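Local coordinates for oligopeptide-binding protein appA (Bacillus subtilis, PDB 1XOC), which binds oligopeptides for the APP ABC permease, a transport system that can replace OPP in sporulation and genetic competence, at residues A[238-247]-A[490-498]. Numbering follows the deposited sequence.
Sequences NFFNVPATDY and NNHMAMPEN. With ZN (zinc ion), chain E.
F240 and A494 form a hydrogen-bonded antiparallel pair in a mixed sheet of this family 5 solute-binding protein. Short strand 240-241 runs along one edge of strand 483-496. M493 and M495 are bonded through their backbones to V259 and K257 of strand 256-262. F240 N reaches A494 O at 3.1 Å, and F240 O takes the A494 N-H. Just past the strand, V242 N bonds to H492 O.

N241 and M493 make the next, non-hydrogen-bonded pair. The N241 side chain leaves the backbone with CG anti to its own N (chi1 -170°) and turns back over the partner strand. CB lies against M493 SD at 3.8 Å, and CG touches the same sulfur. OD1 accepts the H492 N-H at 3.0 Å in a nearly straight bond (171°), with the donor above the carbonyl plane. OD1 also faces a water. ND2 gives a weak hydrogen bond to N491 OD1, the two amide planes standing 77° apart. N491 ND2 is held by Y504 OH. N491 OD1 also makes a weak hydrogen bond to an aromatic side chain of the bound peptide, and N241 packs on one. With an alanine here, H492 N would probably lose its acceptor and a gap would open beside M493 SD.

The M493 chain is bent about its CB-CG and CG-SD bonds, and its CE packs on F239 CE1. A494 O lies over one face of that phenylalanine ring. On the face that carries F240 and A494, A494 CB meets V242 CG2.

H492 links this pairing to a metal site. A244 CA covers one face of its ring. ND1 donates to the water at 2.8 Å, the water lying in the ring plane. D304 also binds the zinc ion, which H492 NE2 holds at 2.0 Å.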
loop_
_atom_site.group_PDB
_atom_site.type_symbol
_atom_site.label_atom_id
_atom_site.label_comp_id
_atom_site.label_asym_id
_atom_site.label_seq_id
_atom_site.Cartn_x
_atom_site.Cartn_y
_atom_site.Cartn_z
ATOM N N ASN A 238 7.562 -20.059 8.555
ATOM C CA ASN A 238 6.443 -20.929 8.238
ATOM C C ASN A 238 5.265 -20.224 7.603
ATOM O O ASN A 238 4.200 -20.848 7.433
ATOM C CB ASN A 238 6.026 -21.748 9.469
ATOM C CG ASN A 238 5.665 -20.902 10.659
ATOM O OD1 ASN A 238 5.313 -19.753 10.543
ATOM N ND2 ASN A 238 5.722 -21.502 11.837
ATOM N N PHE A 239 5.437 -18.962 7.201
ATOM C CA PHE A 239 4.395 -18.219 6.486
ATOM C C PHE A 239 5.079 -17.232 5.544
ATOM O O PHE A 239 5.942 -16.457 5.983
ATOM C CB PHE A 239 3.483 -17.502 7.481
ATOM C CG PHE A 239 2.219 -16.939 6.870
ATOM C CD1 PHE A 239 2.238 -15.700 6.211
ATOM C CD2 PHE A 239 1.015 -17.645 6.927
ATOM C CE1 PHE A 239 1.089 -15.168 5.658
ATOM C CE2 PHE A 239 -0.164 -17.138 6.345
ATOM C CZ PHE A 239 -0.127 -15.905 5.687
ATOM N N PHE A 240 4.735 -17.276 4.255
ATOM C CA PHE A 240 5.461 -16.479 3.261
ATOM C C PHE A 240 4.669 -16.382 1.969
ATOM O O PHE A 240 4.054 -17.360 1.555
ATOM C CB PHE A 240 6.852 -17.099 2.990
ATOM C CG PHE A 240 7.742 -16.228 2.156
ATOM C CD1 PHE A 240 8.017 -14.945 2.561
ATOM C CD2 PHE A 240 8.225 -16.652 0.944
ATOM C CE1 PHE A 240 8.825 -14.123 1.774
ATOM C CE2 PHE A 240 9.022 -15.802 0.137
ATOM C CZ PHE A 240 9.303 -14.568 0.557
ATOM N N ASN A 241 4.746 -15.213 1.309
ATOM C CA ASN A 241 4.214 -15.003 -0.038
ATOM C C ASN A 241 5.247 -15.449 -1.052
ATOM O O ASN A 241 6.195 -14.711 -1.367
ATOM C CB ASN A 241 3.883 -13.522 -0.234
ATOM C CG ASN A 241 3.092 -13.245 -1.524
ATOM O OD1 ASN A 241 2.850 -14.133 -2.359
ATOM N ND2 ASN A 241 2.691 -11.984 -1.674
ATOM N N VAL A 242 5.103 -16.671 -1.523
ATOM C CA VAL A 242 6.067 -17.277 -2.423
ATOM C C VAL A 242 5.979 -16.671 -3.817
ATOM O O VAL A 242 4.895 -16.646 -4.414
ATOM C CB VAL A 242 5.795 -18.803 -2.559
ATOM C CG1 VAL A 242 6.763 -19.448 -3.524
ATOM C CG2 VAL A 242 5.821 -19.453 -1.184
ATOM N N PRO A 243 7.112 -16.234 -4.383
ATOM C CA PRO A 243 7.092 -15.790 -5.789
ATOM C C PRO A 243 6.544 -16.860 -6.726
ATOM O O PRO A 243 6.827 -18.040 -6.549
ATOM C CB PRO A 243 8.579 -15.568 -6.101
ATOM C CG PRO A 243 9.193 -15.249 -4.791
ATOM C CD PRO A 243 8.461 -16.103 -3.792
ATOM N N ALA A 244 5.807 -16.455 -7.755
ATOM C CA ALA A 244 5.204 -17.434 -8.682
ATOM C C ALA A 244 6.199 -18.401 -9.310
ATOM O O ALA A 244 5.886 -19.577 -9.523
ATOM C CB ALA A 244 4.444 -16.727 -9.787
ATOM N N THR A 245 7.397 -17.910 -9.628
ATOM C CA THR A 245 8.420 -18.727 -10.238
ATOM C C THR A 245 8.882 -19.865 -9.324
ATOM O O THR A 245 9.391 -20.867 -9.809
ATOM C CB THR A 245 9.642 -17.875 -10.684
ATOM O OG1 THR A 245 10.124 -17.111 -9.585
ATOM C CG2 THR A 245 9.254 -16.904 -11.785
ATOM N N ASP A 246 8.672 -19.717 -8.014
ATOM C CA ASP A 246 9.049 -20.743 -7.043
ATOM C C ASP A 246 7.879 -21.632 -6.583
ATOM O O ASP A 246 8.048 -22.434 -5.665
ATOM C CB ASP A 246 9.682 -20.082 -5.816
ATOM C CG ASP A 246 10.990 -19.388 -6.138
ATOM O OD1 ASP A 246 11.150 -18.218 -5.756
ATOM O OD2 ASP A 246 11.855 -20.020 -6.772
ATOM N N TYR A 247 6.703 -21.487 -7.199
ATOM C CA TYR A 247 5.524 -22.238 -6.767
ATOM C C TYR A 247 5.749 -23.758 -6.788
ATOM O O TYR A 247 5.460 -24.445 -5.808
ATOM C CB TYR A 247 4.313 -21.907 -7.643
ATOM C CG TYR A 247 3.051 -22.515 -7.093
ATOM C CD1 TYR A 247 2.753 -23.860 -7.310
ATOM C CD2 TYR A 247 2.172 -21.763 -6.361
ATOM C CE1 TYR A 247 1.596 -24.430 -6.785
ATOM C CE2 TYR A 247 1.015 -22.316 -5.832
ATOM C CZ TYR A 247 0.727 -23.652 -6.067
ATOM O OH TYR A 247 -0.403 -24.212 -5.544
ATOM N N ASN A 490 -0.581 -11.824 -8.332
ATOM C CA ASN A 490 -1.281 -12.796 -7.484
ATOM C C ASN A 490 -0.437 -13.072 -6.238
ATOM O O ASN A 490 0.787 -13.056 -6.292
ATOM C CB ASN A 490 -1.465 -14.103 -8.237
ATOM C CG ASN A 490 -2.317 -13.931 -9.477
ATOM O OD1 ASN A 490 -3.438 -13.426 -9.360
ATOM N ND2 ASN A 490 -1.840 -14.373 -10.645
ATOM N N ASN A 491 -1.109 -13.321 -5.131
ATOM C CA ASN A 491 -0.457 -13.795 -3.927
ATOM C C ASN A 491 -0.458 -15.324 -3.900
ATOM O O ASN A 491 -1.455 -15.969 -4.285
ATOM C CB ASN A 491 -1.187 -13.313 -2.702
ATOM C CG ASN A 491 -1.037 -11.848 -2.454
ATOM O OD1 ASN A 491 0.022 -11.280 -2.674
ATOM N ND2 ASN A 491 -2.102 -11.219 -1.976
ATOM N N HIS A 492 0.634 -15.901 -3.410
ATOM C CA HIS A 492 0.781 -17.337 -3.208
ATOM C C HIS A 492 1.218 -17.567 -1.775
ATOM O O HIS A 492 2.426 -17.591 -1.470
ATOM C CB HIS A 492 1.819 -17.904 -4.180
ATOM C CG HIS A 492 1.480 -17.656 -5.616
ATOM N ND1 HIS A 492 1.817 -16.495 -6.262
ATOM C CD2 HIS A 492 0.807 -18.408 -6.527
ATOM C CE1 HIS A 492 1.399 -16.534 -7.513
ATOM N NE2 HIS A 492 0.778 -17.677 -7.697
ATOM N N MET A 493 0.248 -17.688 -0.885
ATOM C CA MET A 493 0.535 -17.679 0.541
ATOM C C MET A 493 0.788 -19.089 1.058
ATOM O O MET A 493 -0.140 -19.912 1.147
ATOM C CB MET A 493 -0.599 -17.010 1.315
ATOM C CG MET A 493 -1.018 -15.674 0.726
ATOM S SD MET A 493 0.352 -14.518 0.611
ATOM C CE MET A 493 0.873 -14.462 2.311
ATOM N N ALA A 494 2.054 -19.365 1.381
ATOM C CA ALA A 494 2.453 -20.622 2.009
ATOM C C ALA A 494 2.283 -20.533 3.516
ATOM O O ALA A 494 2.642 -19.541 4.111
ATOM C CB ALA A 494 3.871 -20.929 1.679
ATOM N N MET A 495 1.717 -21.594 4.111
ATOM C CA MET A 495 1.393 -21.610 5.534
ATOM C C MET A 495 1.419 -23.055 6.029
ATOM O O MET A 495 1.382 -23.980 5.234
ATOM C CB MET A 495 0.016 -21.004 5.790
ATOM C CG MET A 495 -1.091 -21.777 5.131
ATOM S SD MET A 495 -2.606 -20.827 5.098
ATOM C CE MET A 495 -2.212 -19.698 3.800
ATOM N N PRO A 496 1.481 -23.244 7.353
ATOM C CA PRO A 496 1.497 -24.618 7.846
ATOM C C PRO A 496 0.272 -25.416 7.403
ATOM O O PRO A 496 -0.833 -24.872 7.364
ATOM C CB PRO A 496 1.517 -24.432 9.370
ATOM C CG PRO A 496 2.118 -23.102 9.573
ATOM C CD PRO A 496 1.528 -22.285 8.447
ATOM N N GLU A 497 0.451 -26.689 7.064
ATOM C CA GLU A 497 -0.675 -27.467 6.509
ATOM C C GLU A 497 -1.790 -27.626 7.542
ATOM O O GLU A 497 -2.961 -27.783 7.175
ATOM C CB GLU A 497 -0.231 -28.809 5.931
ATOM C CG GLU A 497 0.267 -29.835 6.916
ATOM C CD GLU A 497 0.759 -31.096 6.213
ATOM O OE1 GLU A 497 1.364 -31.964 6.887
ATOM O OE2 GLU A 497 0.528 -31.221 4.976
ATOM N N ASN A 498 -1.433 -27.533 8.824
ATOM C CA ASN A 498 -2.399 -27.630 9.923
ATOM C C ASN A 498 -2.926 -26.288 10.421
ATOM O O ASN A 498 -3.581 -26.226 11.452
ATOM C CB ASN A 498 -1.812 -28.453 11.096
ATOM C CG ASN A 498 -0.545 -27.856 11.658
ATOM O OD1 ASN A 498 0.255 -27.295 10.923
ATOM N ND2 ASN A 498 -0.339 -27.987 12.972
HETATM ZN ZN ZN E . -0.158 -18.344 -9.374
HETATM O O HOH W 1 3.451 -14.502 -5.103
#